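Long-range contacts in CELL WALL surface anchor family protein (Streptococcus pneumoniae, PDB 2Y1V), which serves as the major pilin of the pneumococcal pilus, probably polymerising into its cell-wall-anchored shaft: residues S212-E217 / G248-L253; D291-Y296 / P406-P411; N304-N309 / E372-E377. All blocks are in the same frame, centred on the assembly; numbering follows the deposited sequence.

Contact 1 of 3, residues S212-E217 / G248-L253; sequences SDRMTE and GFDLKL. With NI (nickel (II) ion), chain F.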
loop_
_atom_site.group_PDB
_atom_site.type_symbol
_atom_site.label_atom_id
_atom_site.label_comp_id
_atom_site.label_asym_id
_atom_site.label_seq_id
_atom_site.Cartn_x
_atom_site.Cartn_y
_atom_site.Cartn_z
ATOM N N SER A 212 -6.387 -2.563 -1.664
ATOM C CA SER A 212 -5.323 -3.474 -1.298
ATOM C C SER A 212 -4.277 -2.678 -0.526
ATOM O O SER A 212 -3.845 -1.614 -0.995
ATOM C CB SER A 212 -4.711 -4.012 -2.592
ATOM O OG SER A 212 -4.087 -5.247 -2.393
ATOM N N ASP A 213 -3.890 -3.166 0.654
ATOM C CA ASP A 213 -2.853 -2.510 1.471
ATOM C C ASP A 213 -1.737 -3.461 1.901
ATOM O O ASP A 213 -1.995 -4.611 2.278
ATOM C CB ASP A 213 -3.436 -1.819 2.712
ATOM C CG ASP A 213 -2.429 -0.842 3.371
ATOM O OD1 ASP A 213 -1.240 -0.828 2.959
ATOM O OD2 ASP A 213 -2.814 -0.080 4.287
ATOM N N ARG A 214 -0.496 -2.988 1.833
ATOM C CA ARG A 214 0.636 -3.798 2.265
ATOM C C ARG A 214 1.617 -2.955 3.041
ATOM O O ARG A 214 1.951 -1.832 2.642
ATOM C CB ARG A 214 1.359 -4.504 1.109
ATOM C CG ARG A 214 0.632 -5.702 0.467
ATOM C CD ARG A 214 0.387 -6.856 1.463
ATOM N NE ARG A 214 -0.188 -8.035 0.807
ATOM C CZ ARG A 214 -1.467 -8.142 0.449
ATOM N NH1 ARG A 214 -2.318 -7.143 0.697
ATOM N NH2 ARG A 214 -1.899 -9.244 -0.166
HETATM N N MSE A 215 2.123 -3.532 4.123
HETATM C CA MSE A 215 2.828 -2.779 5.115
HETATM C C MSE A 215 4.247 -3.290 5.255
HETATM O O MSE A 215 4.496 -4.497 5.101
HETATM C CB MSE A 215 2.104 -2.984 6.427
HETATM C CG MSE A 215 1.558 -1.746 7.028
HETATM SE SE MSE A 215 0.186 -2.313 8.272
HETATM C CE MSE A 215 -1.424 -1.890 7.235
ATOM N N THR A 216 5.173 -2.366 5.530
ATOM C CA THR A 216 6.537 -2.727 5.869
ATOM C C THR A 216 6.501 -3.462 7.224
ATOM O O THR A 216 5.564 -3.272 8.025
ATOM C CB THR A 216 7.499 -1.495 5.895
ATOM O OG1 THR A 216 7.121 -0.600 6.941
ATOM C CG2 THR A 216 7.485 -0.737 4.564
ATOM N N GLU A 217 7.527 -4.289 7.455
ATOM C CA GLU A 217 7.593 -5.283 8.543
ATOM C C GLU A 217 7.348 -4.735 9.945
ATOM O O GLU A 217 6.760 -5.416 10.780
ATOM C CB GLU A 217 8.960 -5.999 8.521
ATOM C CG GLU A 217 10.103 -5.171 9.151
ATOM C CD GLU A 217 11.517 -5.602 8.732
ATOM O OE1 GLU A 217 11.713 -6.783 8.366
ATOM O OE2 GLU A 217 12.440 -4.750 8.789
ATOM N N GLY A 248 -0.918 -7.163 5.772
ATOM C CA GLY A 248 -2.030 -6.296 5.346
ATOM C C GLY A 248 -3.216 -7.015 4.740
ATOM O O GLY A 248 -3.421 -8.198 4.998
ATOM N N PHE A 249 -4.002 -6.321 3.918
ATOM C CA PHE A 249 -5.237 -6.938 3.407
ATOM C C PHE A 249 -5.644 -6.647 1.951
ATOM O O PHE A 249 -5.140 -5.725 1.302
ATOM C CB PHE A 249 -6.415 -6.581 4.328
ATOM C CG PHE A 249 -6.753 -5.119 4.344
ATOM C CD1 PHE A 249 -6.026 -4.230 5.140
ATOM C CD2 PHE A 249 -7.792 -4.627 3.573
ATOM C CE1 PHE A 249 -6.333 -2.871 5.172
ATOM C CE2 PHE A 249 -8.112 -3.271 3.600
ATOM C CZ PHE A 249 -7.371 -2.389 4.406
ATOM N N ASP A 250 -6.583 -7.446 1.452
ATOM C CA ASP A 250 -7.233 -7.127 0.190
ATOM C C ASP A 250 -8.737 -7.035 0.438
ATOM O O ASP A 250 -9.321 -7.914 1.065
ATOM C CB ASP A 250 -6.849 -8.126 -0.909
ATOM C CG ASP A 250 -5.351 -8.069 -1.255
ATOM O OD1 ASP A 250 -4.517 -8.159 -0.317
ATOM O OD2 ASP A 250 -4.999 -7.915 -2.451
ATOM N N LEU A 251 -9.351 -5.934 0.007
ATOM C CA LEU A 251 -10.787 -5.728 0.248
ATOM C C LEU A 251 -11.511 -5.556 -1.071
ATOM O O LEU A 251 -11.242 -4.606 -1.806
ATOM C CB LEU A 251 -11.049 -4.522 1.159
ATOM C CG LEU A 251 -12.451 -4.516 1.796
ATOM C CD1 LEU A 251 -12.510 -3.623 3.032
ATOM C CD2 LEU A 251 -13.561 -4.123 0.797
ATOM N N LYS A 252 -12.432 -6.467 -1.369
ATOM C CA LYS A 252 -13.064 -6.471 -2.682
ATOM C C LYS A 252 -14.574 -6.392 -2.608
ATOM O O LYS A 252 -15.213 -7.198 -1.950
ATOM C CB LYS A 252 -12.634 -7.700 -3.524
ATOM C CG LYS A 252 -11.122 -7.898 -3.602
ATOM C CD LYS A 252 -10.683 -9.077 -4.501
ATOM C CE LYS A 252 -9.210 -9.447 -4.185
ATOM N NZ LYS A 252 -8.621 -10.520 -5.046
ATOM N N LEU A 253 -15.152 -5.446 -3.330
ATOM C CA LEU A 253 -16.592 -5.418 -3.432
ATOM C C LEU A 253 -17.068 -6.593 -4.253
ATOM O O LEU A 253 -16.467 -6.945 -5.292
ATOM C CB LEU A 253 -17.096 -4.101 -4.036
ATOM C CG LEU A 253 -16.647 -2.873 -3.240
ATOM C CD1 LEU A 253 -17.504 -1.646 -3.529
ATOM C CD2 LEU A 253 -16.667 -3.175 -1.750
HETATM NI NI NI F . 13.036 -2.994 9.017
HETATM O O HOH W 1 10.944 -2.300 7.702
HETATM O O HOH W 2 11.082 -2.710 10.519
#

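Contact 2 of 3, residues D291-Y296 / P406-P411; sequences DVTFNY and PKPLDP. With NI (nickel (II) ion), chain D.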
loop_
_atom_site.group_PDB
_atom_site.type_symbol
_atom_site.label_atom_id
_atom_site.label_comp_id
_atom_site.label_asym_id
_atom_site.label_seq_id
_atom_site.Cartn_x
_atom_site.Cartn_y
_atom_site.Cartn_z
ATOM N N ASP A 291 0.822 1.061 2.382
ATOM C CA ASP A 291 0.796 1.427 0.967
ATOM C C ASP A 291 -0.428 0.857 0.300
ATOM O O ASP A 291 -0.496 -0.342 0.025
ATOM C CB ASP A 291 2.042 0.927 0.216
ATOM C CG ASP A 291 2.055 1.352 -1.278
ATOM O OD1 ASP A 291 1.213 2.191 -1.681
ATOM O OD2 ASP A 291 2.907 0.845 -2.058
ATOM N N VAL A 292 -1.369 1.724 -0.011
ATOM C CA VAL A 292 -2.628 1.289 -0.577
ATOM C C VAL A 292 -2.712 1.517 -2.072
ATOM O O VAL A 292 -2.125 2.455 -2.577
ATOM C CB VAL A 292 -3.788 2.047 0.081
ATOM C CG1 VAL A 292 -5.107 1.734 -0.612
ATOM C CG2 VAL A 292 -3.841 1.703 1.547
ATOM N N THR A 293 -3.454 0.653 -2.764
ATOM C CA THR A 293 -3.811 0.889 -4.156
ATOM C C THR A 293 -5.282 0.622 -4.356
ATOM O O THR A 293 -5.859 -0.251 -3.711
ATOM C CB THR A 293 -2.981 0.027 -5.135
ATOM O OG1 THR A 293 -1.614 0.048 -4.724
ATOM C CG2 THR A 293 -3.068 0.591 -6.558
ATOM N N PHE A 294 -5.902 1.384 -5.242
ATOM C CA PHE A 294 -7.316 1.168 -5.543
ATOM C C PHE A 294 -7.400 0.791 -6.995
ATOM O O PHE A 294 -6.993 1.552 -7.870
ATOM C CB PHE A 294 -8.151 2.428 -5.285
ATOM C CG PHE A 294 -9.595 2.297 -5.703
ATOM C CD1 PHE A 294 -10.476 1.521 -4.965
ATOM C CD2 PHE A 294 -10.075 2.966 -6.822
ATOM C CE1 PHE A 294 -11.815 1.401 -5.337
ATOM C CE2 PHE A 294 -11.421 2.855 -7.206
ATOM C CZ PHE A 294 -12.296 2.072 -6.459
ATOM N N ASN A 295 -7.940 -0.390 -7.237
ATOM C CA ASN A 295 -7.944 -0.991 -8.550
ATOM C C ASN A 295 -9.374 -1.191 -8.990
ATOM O O ASN A 295 -10.111 -1.968 -8.378
ATOM C CB ASN A 295 -7.210 -2.323 -8.495
ATOM C CG ASN A 295 -5.741 -2.159 -8.211
ATOM O OD1 ASN A 295 -4.958 -1.868 -9.116
ATOM N ND2 ASN A 295 -5.346 -2.365 -6.950
ATOM N N TYR A 296 -9.761 -0.483 -10.048
ATOM C CA TYR A 296 -11.162 -0.377 -10.443
ATOM C C TYR A 296 -11.291 -0.373 -11.967
ATOM O O TYR A 296 -10.302 -0.280 -12.686
ATOM C CB TYR A 296 -11.767 0.912 -9.876
ATOM C CG TYR A 296 -11.272 2.169 -10.575
ATOM C CD1 TYR A 296 -9.992 2.670 -10.342
ATOM C CD2 TYR A 296 -12.085 2.858 -11.473
ATOM C CE1 TYR A 296 -9.524 3.846 -10.990
ATOM C CE2 TYR A 296 -11.636 4.013 -12.118
ATOM C CZ TYR A 296 -10.354 4.493 -11.873
ATOM O OH TYR A 296 -9.915 5.620 -12.532
ATOM N N PRO A 406 -8.745 1.642 -16.519
ATOM C CA PRO A 406 -7.947 2.833 -16.265
ATOM C C PRO A 406 -6.774 2.483 -15.360
ATOM O O PRO A 406 -6.799 1.440 -14.705
ATOM C CB PRO A 406 -8.902 3.770 -15.502
ATOM C CG PRO A 406 -10.292 3.168 -15.660
ATOM C CD PRO A 406 -10.075 1.699 -15.878
ATOM N N LYS A 407 -5.762 3.351 -15.331
ATOM C CA LYS A 407 -4.686 3.223 -14.366
ATOM C C LYS A 407 -5.298 3.203 -12.961
ATOM O O LYS A 407 -6.363 3.777 -12.745
ATOM C CB LYS A 407 -3.679 4.369 -14.532
ATOM C CG LYS A 407 -4.160 5.749 -14.059
ATOM C CD LYS A 407 -3.147 6.853 -14.415
ATOM C CE LYS A 407 -3.631 8.225 -13.932
ATOM N NZ LYS A 407 -2.611 9.308 -14.117
ATOM N N PRO A 408 -4.647 2.524 -12.006
ATOM C CA PRO A 408 -5.191 2.446 -10.641
ATOM C C PRO A 408 -5.023 3.762 -9.852
ATOM O O PRO A 408 -4.178 4.583 -10.206
ATOM C CB PRO A 408 -4.355 1.334 -10.009
ATOM C CG PRO A 408 -3.046 1.410 -10.739
ATOM C CD PRO A 408 -3.430 1.708 -12.162
ATOM N N LEU A 409 -5.822 3.970 -8.806
ATOM C CA LEU A 409 -5.572 5.094 -7.924
ATOM C C LEU A 409 -4.504 4.697 -6.916
ATOM O O LEU A 409 -4.548 3.608 -6.345
ATOM C CB LEU A 409 -6.839 5.557 -7.214
ATOM C CG LEU A 409 -7.936 6.113 -8.116
ATOM C CD1 LEU A 409 -9.115 6.512 -7.270
ATOM C CD2 LEU A 409 -7.447 7.305 -8.934
ATOM N N ASP A 410 -3.535 5.576 -6.700
ATOM C CA ASP A 410 -2.439 5.239 -5.816
ATOM C C ASP A 410 -2.140 6.431 -4.941
ATOM O O ASP A 410 -1.361 7.303 -5.326
ATOM C CB ASP A 410 -1.200 4.822 -6.611
ATOM C CG ASP A 410 -0.183 4.055 -5.768
ATOM O OD1 ASP A 410 -0.483 3.717 -4.605
ATOM O OD2 ASP A 410 0.936 3.776 -6.283
ATOM N N PRO A 411 -2.772 6.476 -3.761
ATOM C CA PRO A 411 -2.515 7.553 -2.824
ATOM C C PRO A 411 -1.129 7.444 -2.180
ATOM O O PRO A 411 -0.579 6.348 -2.041
ATOM C CB PRO A 411 -3.597 7.361 -1.751
ATOM C CG PRO A 411 -3.926 5.934 -1.781
ATOM C CD PRO A 411 -3.711 5.476 -3.219
HETATM NI NI NI D . 0.068 3.917 -2.282
HETATM O O HOH W 3 2.533 2.309 -4.456
HETATM O O HOH W 4 -7.778 0.234 -12.346
#

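Contact 3 of 3, residues N304-N309 / E372-E377; sequences NTPKPN and EYKFVE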
loop_
_atom_site.group_PDB
_atom_site.type_symbol
_atom_site.label_atom_id
_atom_site.label_comp_id
_atom_site.label_asym_id
_atom_site.label_seq_id
_atom_site.Cartn_x
_atom_site.Cartn_y
_atom_site.Cartn_z
ATOM N N ASN A 304 -3.392 -5.005 -8.110
ATOM C CA ASN A 304 -3.390 -4.938 -6.658
ATOM C C ASN A 304 -2.209 -4.082 -6.287
ATOM O O ASN A 304 -1.679 -3.389 -7.131
ATOM C CB ASN A 304 -3.284 -6.332 -6.029
ATOM C CG ASN A 304 -2.164 -7.189 -6.644
ATOM O OD1 ASN A 304 -1.088 -6.695 -6.989
ATOM N ND2 ASN A 304 -2.416 -8.486 -6.757
ATOM N N THR A 305 -1.770 -4.132 -5.046
ATOM C CA THR A 305 -0.759 -3.186 -4.595
ATOM C C THR A 305 0.585 -3.870 -4.459
ATOM O O THR A 305 0.636 -5.073 -4.270
ATOM C CB THR A 305 -1.166 -2.580 -3.241
ATOM O OG1 THR A 305 -0.513 -1.316 -3.050
ATOM C CG2 THR A 305 -0.841 -3.537 -2.105
ATOM N N PRO A 306 1.684 -3.110 -4.577
ATOM C CA PRO A 306 2.990 -3.753 -4.484
ATOM C C PRO A 306 3.267 -4.393 -3.129
ATOM O O PRO A 306 2.714 -3.970 -2.108
ATOM C CB PRO A 306 3.982 -2.618 -4.728
ATOM C CG PRO A 306 3.188 -1.392 -5.025
ATOM C CD PRO A 306 1.752 -1.744 -5.131
ATOM N N LYS A 307 4.124 -5.410 -3.133
ATOM C CA LYS A 307 4.577 -6.045 -1.910
ATOM C C LYS A 307 6.045 -5.684 -1.673
ATOM O O LYS A 307 6.924 -6.123 -2.413
ATOM C CB LYS A 307 4.444 -7.570 -2.009
ATOM C CG LYS A 307 3.029 -8.127 -1.890
ATOM C CD LYS A 307 2.187 -7.900 -3.132
ATOM C CE LYS A 307 0.697 -7.850 -2.773
ATOM N NZ LYS A 307 -0.204 -7.857 -3.958
ATOM N N PRO A 308 6.320 -4.925 -0.613
ATOM C CA PRO A 308 7.700 -4.615 -0.293
ATOM C C PRO A 308 8.514 -5.879 -0.089
ATOM O O PRO A 308 7.983 -6.905 0.314
ATOM C CB PRO A 308 7.601 -3.869 1.040
ATOM C CG PRO A 308 6.181 -3.450 1.155
ATOM C CD PRO A 308 5.393 -4.491 0.440
ATOM N N ASN A 309 9.802 -5.791 -0.351
ATOM C CA ASN A 309 10.695 -6.895 -0.088
ATOM C C ASN A 309 12.109 -6.391 0.161
ATOM O O ASN A 309 12.422 -5.245 -0.129
ATOM C CB ASN A 309 10.678 -7.904 -1.237
ATOM C CG ASN A 309 11.342 -9.192 -0.859
ATOM O OD1 ASN A 309 11.728 -9.354 0.290
ATOM N ND2 ASN A 309 11.493 -10.117 -1.814
ATOM N N GLU A 372 13.499 -2.405 2.950
ATOM C CA GLU A 372 12.470 -2.972 2.062
ATOM C C GLU A 372 12.216 -2.028 0.911
ATOM O O GLU A 372 12.200 -0.810 1.113
ATOM C CB GLU A 372 11.160 -3.247 2.818
ATOM C CG GLU A 372 11.220 -4.363 3.877
ATOM C CD GLU A 372 9.895 -4.546 4.611
ATOM O OE1 GLU A 372 8.919 -4.996 3.967
ATOM O OE2 GLU A 372 9.810 -4.200 5.826
ATOM N N TYR A 373 12.010 -2.590 -0.280
ATOM C CA TYR A 373 11.833 -1.815 -1.513
ATOM C C TYR A 373 10.621 -2.324 -2.297
ATOM O O TYR A 373 10.085 -3.404 -2.033
ATOM C CB TYR A 373 13.082 -1.924 -2.446
ATOM C CG TYR A 373 14.407 -1.462 -1.873
ATOM C CD1 TYR A 373 15.180 -2.314 -1.088
ATOM C CD2 TYR A 373 14.900 -0.185 -2.131
ATOM C CE1 TYR A 373 16.405 -1.909 -0.560
ATOM C CE2 TYR A 373 16.134 0.238 -1.603
ATOM C CZ TYR A 373 16.881 -0.636 -0.816
ATOM O OH TYR A 373 18.108 -0.255 -0.288
ATOM N N LYS A 374 10.222 -1.560 -3.303
ATOM C CA LYS A 374 9.118 -1.954 -4.167
ATOM C C LYS A 374 9.322 -1.376 -5.554
ATOM O O LYS A 374 9.837 -0.274 -5.705
ATOM C CB LYS A 374 7.771 -1.515 -3.588
ATOM C CG LYS A 374 7.731 -0.062 -3.096
ATOM C CD LYS A 374 6.385 0.276 -2.404
ATOM C CE LYS A 374 6.369 1.720 -1.898
ATOM N NZ LYS A 374 5.023 2.153 -1.529
ATOM N N PHE A 375 8.982 -2.167 -6.560
ATOM C CA PHE A 375 8.982 -1.712 -7.928
ATOM C C PHE A 375 7.555 -1.312 -8.192
ATOM O O PHE A 375 6.650 -2.127 -8.106
ATOM C CB PHE A 375 9.366 -2.848 -8.883
ATOM C CG PHE A 375 10.848 -3.167 -8.928
ATOM C CD1 PHE A 375 11.733 -2.357 -9.622
ATOM C CD2 PHE A 375 11.338 -4.310 -8.321
ATOM C CE1 PHE A 375 13.087 -2.679 -9.693
ATOM C CE2 PHE A 375 12.683 -4.638 -8.369
ATOM C CZ PHE A 375 13.559 -3.829 -9.063
ATOM N N VAL A 376 7.344 -0.041 -8.485
ATOM C CA VAL A 376 6.015 0.446 -8.724
ATOM C C VAL A 376 5.871 0.637 -10.210
ATOM O O VAL A 376 6.451 1.546 -10.792
ATOM C CB VAL A 376 5.755 1.779 -7.961
ATOM C CG1 VAL A 376 4.374 2.344 -8.283
ATOM C CG2 VAL A 376 5.906 1.560 -6.474
ATOM N N GLU A 377 5.100 -0.237 -10.833
ATOM C CA GLU A 377 4.893 -0.151 -12.252
ATOM C C GLU A 377 4.227 1.161 -12.671
ATOM O O GLU A 377 3.186 1.564 -12.107
ATOM C CB GLU A 377 4.064 -1.332 -12.737
ATOM C CG GLU A 377 3.799 -1.279 -14.232
ATOM C CD GLU A 377 3.048 -2.484 -14.742
ATOM O OE1 GLU A 377 3.468 -3.614 -14.430
ATOM O OE2 GLU A 377 2.045 -2.293 -15.467
#

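Contact 1 of 3, residues S212-E217 / G248-L253
Two neighbouring antiparallel strands of a Cna-B-like pilin domain meet here, and Arg214 and Asp250 clasp each other across the pair. The segment axes approach to 4.8 Å. Asp213 N donates to Phe249 O at 2.9 Å, nearly straight at 169°; the return bond from Phe249 N is weak. Arg214 grips Asp250 end-on: NH1 lies 2.6 Å and NH2 2.8 Å from the single oxygen Asp250 OD1, which sits in the guanidinium plane. Both nitrogens meet it on its syn side but somewhat out of the carboxylate plane, one to either face, the two planes standing 73° apart. A bend at chi2 (-62°) turns the arginine so that its guanidinium reaches Asp250 while NH1 also donates to Asp213 O at 3.0 Å, from above that carbonyl's plane. Asp250 OD2 accepts a weak bond from Ser212 OG. On the reverse face Asp213 CB lies 3.9 Å from Phe249 CE1, while the Asp213 carboxylate turns to Tyr274, Lys165 and the backbone of Asp291. Beyond the strand, Glu217 OE2 binds a nickel ion at 1.9 Å. Antiparallel strands with Phe249 meeting Tyr274 edge-to-face on one side are consistent with the immunoglobulin-like beta sandwich of pilin domains.

Contact 2 of 3, residues D291-Y296 / P406-P411
This is a buried junction between strand 288-297 and the irregular chain that links strands 395-402 and 415-426, tied by one beta bridge and a nickel ion. Phe294 and Leu409 form an antiparallel hydrogen-bonded pair: Phe294 N reaches Leu409 O at 2.8 Å and 171°, and Leu409 N returns a more bent bond to Phe294 O, each donor lying in the carbonyl plane of its acceptor. Their side chains run side by side, pointing the same way, with Phe294 CD2 3.7 Å from Leu409 CD1. Tyr296 swings its CG between the backbone N and carbonyl carbon (chi1 72°), which lays the ring across Pro406, whose CB is 3.6 Å from Tyr296 OH; that hydroxyl also bonds Gly127 O. At the other end the metal joins both segments, bound by Asp291 OD1 at 2.2 Å, Asp410 OD1 at 2.4 Å and Pro411 O at 2.5 Å, with Glu413 OE2 as a further ligand. The aspartate carboxylates are nearly coplanar, 18° apart. Val292 also belongs to the site, its O 2.6 Å from the nickel, so the metal probably eases the close approach of the two acceptors Val292 O and Asp410 OD1, 2.9 Å apart. On one side strand 208-214 pairs with 288-297, Phe294 meeting Trp211; strand 149-167 packs against Val292, Phe294, Tyr296 and Leu409 through Lys165, Ile163 and Pro161.

Contact 3 of 3, residues N304-N309 / E372-E377
The proline-rich chain 304-309 runs roughly antiparallel to segment 372-377, their touching parts 152° apart, and joins it through the single hydrogen-bonded bridge of Asn309 with Tyr373. It thus lies along strand 373-377, an outer strand of the three-stranded antiparallel sheet with 337-343 and 349-355 in a Cna-B-like domain. Asn309 N donates to Tyr373 O at 2.9 Å within the carbonyl plane, and Tyr373 N donates to Asn309 O at 2.7 Å, tilted 17° from the Asn309 carbonyl plane. Two CA-H...O contacts flank these bonds, from Pro308 CA to Tyr373 O and from Glu372 CA to Asn309 O. Lacking an N-H to give, the prolines add contacts through their rings. Pro306 sets its CB 4.1 Å from Lys374 CB and its CG 4.3 Å from Val376 CG2. Lys374 holds CG between the backbone N and carbonyl carbon (chi1 47°) and then extends, which carries NZ past the proline to a salt bridge with Asp291. Tyr373 OH bonds Asp368 N, and Asn309 ND2 bonds Thr392 O and Glu395 O. Lys307 points away from the strand, its NZ donating to Thr305 O and also bonding Tyr387 O. Glu372 stretches beside Pro308, OE1 3.4 Å from Pro308 CB, while OE2 accepts from Glu217 N.

In the fold
The three contacts cluster in the middle of the chain, their centres 12 to 13 Å apart. Contact 1 closes first; contact 2 then opens, and contact 3 is nested within the loop that contact 2 closes. Contacts 1 and 2 share a sheet, because strands 208-214 and 288-297 are neighbours in it, with Ser212 O probably accepting from Thr293 N, and contact 3 draws in the separate sheet of strand 373-377. Contact 3 also touches both others by packing: Pro306 O lies against Arg214 CB, and Asn304 CA against Asn295 ND2. Parts of two Cna-B-like domains are thereby brought together near the centre of the pilin.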